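Local atomic coordinates of UPF0434 family protein (Haloferax volcanii, PDB entry 6F5Z), a protein that binds a putative methyltransferase as a small Trm112-type partner and probably activates it in this halophilic archaeon. Residues M1-L9 with L20-I30. Residues are numbered along the deposited sequence; the frame is centred on the assembly and turned at random.
Sequences MKESLMDIL and LEVDERDGDEI
Asp28, in the tight turn between strands 24-26 and 29-31, sets its carboxylate against Lys2, Glu3 and Ser4 at the start of the 3-10 segment 3-5. Its CB lies 4.0 Å from Lys2 NZ; CG, anti to the backbone N (chi1 -163°), brings the end of the side chain nearer and sits 3.6 Å from Ser4 OG. OD1 accepts a hydrogen bond from Ser4 N on the syn side, somewhat out of the carboxylate plane. OD2 takes two donors: Ser4 OG at 2.7 Å on its syn lone pair, and Lys2 NZ at 2.8 Å on its anti lone pair, the lysine chain bending round to form a salt bridge. The backbone O of Asp28 accepts Glu3 N at 2.8 Å. Replacing Asp28 by an alanine is likely to leave Ser4 N and OG without this acceptor and Lys2 NZ without its charged mate, its end set free to turn.

Met1 and Ile30 share two backbone hydrogen bonds, and Glu29 bends at chi2 (64°) so that Glu29 OE2 forms a salt bridge with Met1 N at 2.7 Å, met from above the carboxylate plane. The extended Glu3 chain passes Leu20 CD2 and ends in a salt bridge with Arg25, whose NH1 and NH2 both grip OE1; the two planes stand 43° apart. Ile30 CD1 sits 3.5 Å above the guanidinium centre of Arg25, while Arg25 NE and NH2 hold Gly27 O. Met6 CE touches Ile30 CG1 (3.8 Å). The same N-terminal segment meets the methyltransferase chain.

Three donors on two oxygens thus fix the rotation of the Asp28 carboxylate, and three opposite-charge pairs join segment 1-9 to the 24-31 hairpin, largely at the surface.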
ATOM      1  N   MET C   1      25.837  -9.444 -17.348  1.00 16.23           N
ATOM      2  CA  MET C   1      25.416  -8.804 -16.091  1.00 15.90           C
ATOM      3  C   MET C   1      26.621  -8.073 -15.512  1.00 17.95           C
ATOM      4  O   MET C   1      27.723  -8.614 -15.512  1.00 16.20           O
ATOM      5  CB  MET C   1      24.912  -9.858 -15.082  1.00 17.23           C
ATOM      6  CG  MET C   1      24.568  -9.265 -13.709  1.00 19.10           C
ATOM      7  SD  MET C   1      23.984 -10.482 -12.491  1.00 20.99           S
ATOM      8  CE  MET C   1      22.254 -10.817 -13.102  1.00 20.07           C
ATOM      9  N   LYS C   2      26.395  -6.886 -14.929  1.00 17.13           N
ATOM     10  CA  LYS C   2      27.484  -6.144 -14.294  1.00 16.52           C
ATOM     11  C   LYS C   2      28.053  -6.911 -13.120  1.00 17.57           C
ATOM     12  O   LYS C   2      27.299  -7.382 -12.271  1.00 18.23           O
ATOM     13  CB  LYS C   2      26.942  -4.801 -13.772  1.00 18.37           C
ATOM     14  CG  LYS C   2      26.776  -3.739 -14.819  1.00 20.50           C
ATOM     15  CD  LYS C   2      26.117  -2.504 -14.129  1.00 28.61           C
ATOM     16  CE  LYS C   2      26.528  -1.182 -14.707  1.00 46.31           C
ATOM     17  NZ  LYS C   2      27.807  -0.690 -14.118  1.00 54.12           N
ATOM     18  N   GLU C   3      29.383  -6.985 -13.011  1.00 16.19           N
ATOM     19  CA  GLU C   3      30.017  -7.651 -11.874  1.00 16.29           C
ATOM     20  C   GLU C   3      29.625  -6.969 -10.551  1.00 21.04           C
ATOM     21  O   GLU C   3      29.441  -7.644  -9.533  1.00 20.98           O
ATOM     22  CB  GLU C   3      31.545  -7.687 -12.083  1.00 17.73           C
ATOM     23  CG  GLU C   3      32.275  -8.370 -10.952  1.00 19.42           C
ATOM     24  CD  GLU C   3      33.779  -8.434 -11.137  1.00 25.30           C
ATOM     25  OE1 GLU C   3      34.280  -7.996 -12.197  1.00 26.31           O
ATOM     26  OE2 GLU C   3      34.453  -8.996 -10.248  1.00 27.25           O
ATOM     27  N   SER C   4      29.454  -5.637 -10.575  1.00 19.36           N
ATOM     28  CA  SER C   4      29.001  -4.890  -9.388  1.00 20.76           C
ATOM     29  C   SER C   4      27.593  -5.307  -8.893  1.00 26.21           C
ATOM     30  O   SER C   4      27.273  -5.053  -7.733  1.00 30.55           O
ATOM     31  CB  SER C   4      29.035  -3.378  -9.640  1.00 23.76           C
ATOM     32  OG  SER C   4      28.125  -3.072 -10.676  1.00 25.63           O
ATOM     33  N   LEU C   5      26.741  -5.903  -9.752  1.00 21.35           N
ATOM     34  CA  LEU C   5      25.405  -6.362  -9.343  1.00 20.24           C
ATOM     35  C   LEU C   5      25.468  -7.754  -8.740  1.00 22.48           C
ATOM     36  O   LEU C   5      24.518  -8.196  -8.103  1.00 22.17           O
ATOM     37  CB  LEU C   5      24.440  -6.392 -10.546  1.00 20.06           C
ATOM     38  CG  LEU C   5      23.655  -5.100 -10.867  1.00 26.94           C
ATOM     39  CD1 LEU C   5      24.547  -3.873 -10.926  1.00 28.25           C
ATOM     40  CD2 LEU C   5      22.940  -5.246 -12.181  1.00 30.73           C
ATOM     41  N   MET C   6      26.592  -8.469  -8.918  1.00 18.89           N
ATOM     42  CA  MET C   6      26.691  -9.844  -8.423  1.00 16.88           C
ATOM     43  C   MET C   6      26.978  -9.973  -6.955  1.00 20.01           C
ATOM     44  O   MET C   6      26.927 -11.081  -6.428  1.00 20.57           O
ATOM     45  CB  MET C   6      27.758 -10.591  -9.224  1.00 18.54           C
ATOM     46  CG  MET C   6      27.435 -10.621 -10.679  1.00 19.36           C
ATOM     47  SD  MET C   6      28.740 -11.508 -11.569  1.00 20.85           S
ATOM     48  CE  MET C   6      28.125 -11.400 -13.185  1.00 19.50           C
ATOM     49  N   ASP C   7      27.233  -8.838  -6.273  1.00 19.08           N
ATOM     50  CA  ASP C   7      27.558  -8.837  -4.859  1.00 20.92           C
ATOM     51  C   ASP C   7      26.459  -9.427  -4.003  1.00 23.64           C
ATOM     52  O   ASP C   7      26.774  -9.946  -2.925  1.00 25.97           O
ATOM     53  CB  ASP C   7      27.972  -7.439  -4.374  1.00 23.00           C
ATOM     54  CG  ASP C   7      26.893  -6.362  -4.424  1.00 31.02           C
ATOM     55  OD1 ASP C   7      25.946  -6.506  -5.213  1.00 27.65           O
ATOM     56  OD2 ASP C   7      26.992  -5.383  -3.648  1.00 42.91           O
ATOM     57  N   ILE C   8      25.193  -9.394  -4.477  1.00 18.25           N
ATOM     58  CA  ILE C   8      24.093  -9.927  -3.676  1.00 18.08           C
ATOM     59  C   ILE C   8      23.596 -11.270  -4.162  1.00 20.52           C
ATOM     60  O   ILE C   8      22.593 -11.769  -3.646  1.00 19.08           O
ATOM     61  CB  ILE C   8      22.940  -8.915  -3.533  1.00 19.39           C
ATOM     62  CG1 ILE C   8      22.278  -8.629  -4.895  1.00 19.96           C
ATOM     63  CG2 ILE C   8      23.432  -7.652  -2.803  1.00 20.72           C
ATOM     64  CD1 ILE C   8      20.893  -7.927  -4.792  1.00 21.62           C
ATOM     65  N   LEU C   9      24.248 -11.853  -5.175  1.00 17.06           N
ATOM     66  CA  LEU C   9      23.837 -13.163  -5.637  1.00 15.90           C
ATOM     67  C   LEU C   9      24.408 -14.252  -4.743  1.00 17.77           C
ATOM     68  O   LEU C   9      25.487 -14.083  -4.172  1.00 19.50           O
ATOM     69  CB  LEU C   9      24.305 -13.404  -7.077  1.00 16.51           C
ATOM     70  CG  LEU C   9      23.733 -12.456  -8.147  1.00 19.98           C
ATOM     71  CD1 LEU C   9      24.319 -12.804  -9.523  1.00 21.37           C
ATOM     72  CD2 LEU C   9      22.181 -12.535  -8.213  1.00 20.11           C
ATOM     73  N   LEU C  20      33.134 -16.152  -8.849  1.00 16.42           N
ATOM     74  CA  LEU C  20      33.009 -15.750 -10.245  1.00 16.60           C
ATOM     75  C   LEU C  20      34.271 -16.098 -11.018  1.00 18.36           C
ATOM     76  O   LEU C  20      35.386 -15.726 -10.590  1.00 19.44           O
ATOM     77  CB  LEU C  20      32.751 -14.227 -10.332  1.00 16.40           C
ATOM     78  CG  LEU C  20      32.765 -13.595 -11.731  1.00 18.30           C
ATOM     79  CD1 LEU C  20      31.589 -14.118 -12.583  1.00 17.69           C
ATOM     80  CD2 LEU C  20      32.738 -12.107 -11.643  1.00 19.83           C
ATOM     81  N   GLU C  21      34.088 -16.747 -12.176  1.00 16.18           N
ATOM     82  CA  GLU C  21      35.125 -16.995 -13.171  1.00 16.22           C
ATOM     83  C   GLU C  21      34.687 -16.223 -14.425  1.00 19.07           C
ATOM     84  O   GLU C  21      33.534 -16.359 -14.878  1.00 18.44           O
ATOM     85  CB  GLU C  21      35.268 -18.474 -13.519  1.00 18.11           C
ATOM     86  CG  GLU C  21      35.822 -19.308 -12.385  1.00 26.20           C
ATOM     87  CD  GLU C  21      36.182 -20.724 -12.803  1.00 34.99           C
ATOM     88  OE1 GLU C  21      35.799 -21.142 -13.922  1.00 27.71           O
ATOM     89  OE2 GLU C  21      36.784 -21.441 -11.970  1.00 35.81           O
ATOM     90  N   VAL C  22      35.594 -15.416 -15.002  1.00 17.33           N
ATOM     91  CA  VAL C  22      35.267 -14.609 -16.177  1.00 17.04           C
ATOM     92  C   VAL C  22      36.008 -15.104 -17.408  1.00 19.52           C
ATOM     93  O   VAL C  22      37.238 -15.245 -17.375  1.00 21.63           O
ATOM     94  CB  VAL C  22      35.611 -13.125 -15.886  1.00 18.37           C
ATOM     95  CG1 VAL C  22      35.354 -12.235 -17.087  1.00 17.82           C
ATOM     96  CG2 VAL C  22      34.833 -12.591 -14.688  1.00 18.23           C
ATOM     97  N   ASP C  23      35.272 -15.328 -18.498  1.00 16.25           N
ATOM     98  CA  ASP C  23      35.885 -15.671 -19.762  1.00 18.34           C
ATOM     99  C   ASP C  23      35.842 -14.529 -20.732  1.00 22.38           C
ATOM    100  O   ASP C  23      36.716 -14.440 -21.577  1.00 23.51           O
ATOM    101  CB  ASP C  23      35.263 -16.913 -20.381  1.00 20.67           C
ATOM    102  CG  ASP C  23      35.660 -18.124 -19.604  1.00 33.42           C
ATOM    103  OD1 ASP C  23      36.878 -18.452 -19.595  1.00 35.00           O
ATOM    104  OD2 ASP C  23      34.804 -18.675 -18.928  1.00 36.91           O
ATOM    105  N   GLU C  24      34.842 -13.645 -20.631  1.00 16.75           N
ATOM    106  CA  GLU C  24      34.724 -12.487 -21.521  1.00 16.10           C
ATOM    107  C   GLU C  24      34.018 -11.373 -20.785  1.00 16.71           C
ATOM    108  O   GLU C  24      32.985 -11.630 -20.141  1.00 16.46           O
ATOM    109  CB  GLU C  24      33.927 -12.841 -22.800  1.00 17.93           C
ATOM    110  CG  GLU C  24      33.805 -11.693 -23.794  1.00 21.90           C
ATOM    111  CD  GLU C  24      32.926 -11.970 -24.990  1.00 24.58           C
ATOM    112  OE1 GLU C  24      32.357 -13.082 -25.090  1.00 21.77           O
ATOM    113  OE2 GLU C  24      32.786 -11.056 -25.827  1.00 25.16           O
ATOM    114  N   ARG C  25      34.551 -10.153 -20.877  1.00 16.74           N
ATOM    115  CA  ARG C  25      33.948  -9.013 -20.199  1.00 16.19           C
ATOM    116  C   ARG C  25      34.088  -7.753 -21.021  1.00 19.07           C
ATOM    117  O   ARG C  25      34.934  -7.692 -21.926  1.00 20.08           O
ATOM    118  CB  ARG C  25      34.578  -8.822 -18.811  1.00 16.80           C
ATOM    119  CG  ARG C  25      36.050  -8.365 -18.830  1.00 17.71           C
ATOM    120  CD  ARG C  25      36.656  -8.206 -17.436  1.00 18.49           C
ATOM    121  NE  ARG C  25      35.811  -7.333 -16.610  1.00 18.35           N
ATOM    122  CZ  ARG C  25      35.556  -7.523 -15.319  1.00 21.82           C
ATOM    123  NH1 ARG C  25      36.130  -8.531 -14.660  1.00 20.99           N
ATOM    124  NH2 ARG C  25      34.705  -6.730 -14.683  1.00 19.88           N
ATOM    125  N   ASP C  26      33.296  -6.751 -20.667  1.00 17.01           N
ATOM    126  CA  ASP C  26      33.383  -5.425 -21.290  1.00 17.56           C
ATOM    127  C   ASP C  26      33.229  -4.442 -20.159  1.00 20.45           C
ATOM    128  O   ASP C  26      32.101  -4.060 -19.806  1.00 19.53           O
ATOM    129  CB  ASP C  26      32.282  -5.251 -22.353  1.00 20.71           C
ATOM    130  CG  ASP C  26      32.288  -3.912 -23.076  1.00 30.94           C
ATOM    131  OD1 ASP C  26      33.138  -3.051 -22.741  1.00 27.69           O
ATOM    132  OD2 ASP C  26      31.402  -3.696 -23.931  1.00 36.82           O
ATOM    133  N   GLY C  27      34.355  -4.091 -19.515  1.00 16.62           N
ATOM    134  CA  GLY C  27      34.302  -3.240 -18.346  1.00 17.42           C
ATOM    135  C   GLY C  27      33.626  -3.993 -17.222  1.00 18.01           C
ATOM    136  O   GLY C  27      33.995  -5.133 -16.952  1.00 17.31           O
ATOM    137  N   ASP C  28      32.603  -3.390 -16.612  1.00 17.05           N
ATOM    138  CA  ASP C  28      31.878  -4.047 -15.523  1.00 16.31           C
ATOM    139  C   ASP C  28      31.022  -5.189 -16.033  1.00 18.20           C
ATOM    140  O   ASP C  28      30.674  -6.081 -15.267  1.00 19.24           O
ATOM    141  CB  ASP C  28      30.972  -3.021 -14.813  1.00 17.72           C
ATOM    142  CG  ASP C  28      30.420  -3.364 -13.433  1.00 25.02           C
ATOM    143  OD1 ASP C  28      30.960  -4.291 -12.780  1.00 25.33           O
ATOM    144  OD2 ASP C  28      29.541  -2.615 -12.955  1.00 25.44           O
ATOM    145  N   GLU C  29      30.667  -5.159 -17.317  1.00 16.30           N
ATOM    146  CA  GLU C  29      29.791  -6.181 -17.887  1.00 16.72           C
ATOM    147  C   GLU C  29      30.467  -7.553 -18.038  1.00 17.75           C
ATOM    148  O   GLU C  29      31.424  -7.673 -18.784  1.00 17.75           O
ATOM    149  CB  GLU C  29      29.242  -5.694 -19.251  1.00 17.92           C
ATOM    150  CG  GLU C  29      28.229  -6.644 -19.877  1.00 22.40           C
ATOM    151  CD  GLU C  29      26.932  -6.834 -19.113  1.00 33.08           C
ATOM    152  OE1 GLU C  29      26.642  -6.035 -18.193  1.00 30.58           O
ATOM    153  OE2 GLU C  29      26.180  -7.766 -19.473  1.00 29.57           O
ATOM    154  N   ILE C  30      29.964  -8.588 -17.351  1.00 14.49           N
ATOM    155  CA  ILE C  30      30.441  -9.955 -17.533  1.00 13.77           C
ATOM    156  C   ILE C  30      29.574 -10.592 -18.613  1.00 15.90           C
ATOM    157  O   ILE C  30      28.353 -10.709 -18.433  1.00 15.76           O
ATOM    158  CB  ILE C  30      30.368 -10.759 -16.224  1.00 16.54           C
ATOM    159  CG1 ILE C  30      31.116 -10.053 -15.073  1.00 17.49           C
ATOM    160  CG2 ILE C  30      30.932 -12.175 -16.448  1.00 17.15           C
ATOM    161  CD1 ILE C  30      32.585  -9.636 -15.412  1.00 18.82           C
TER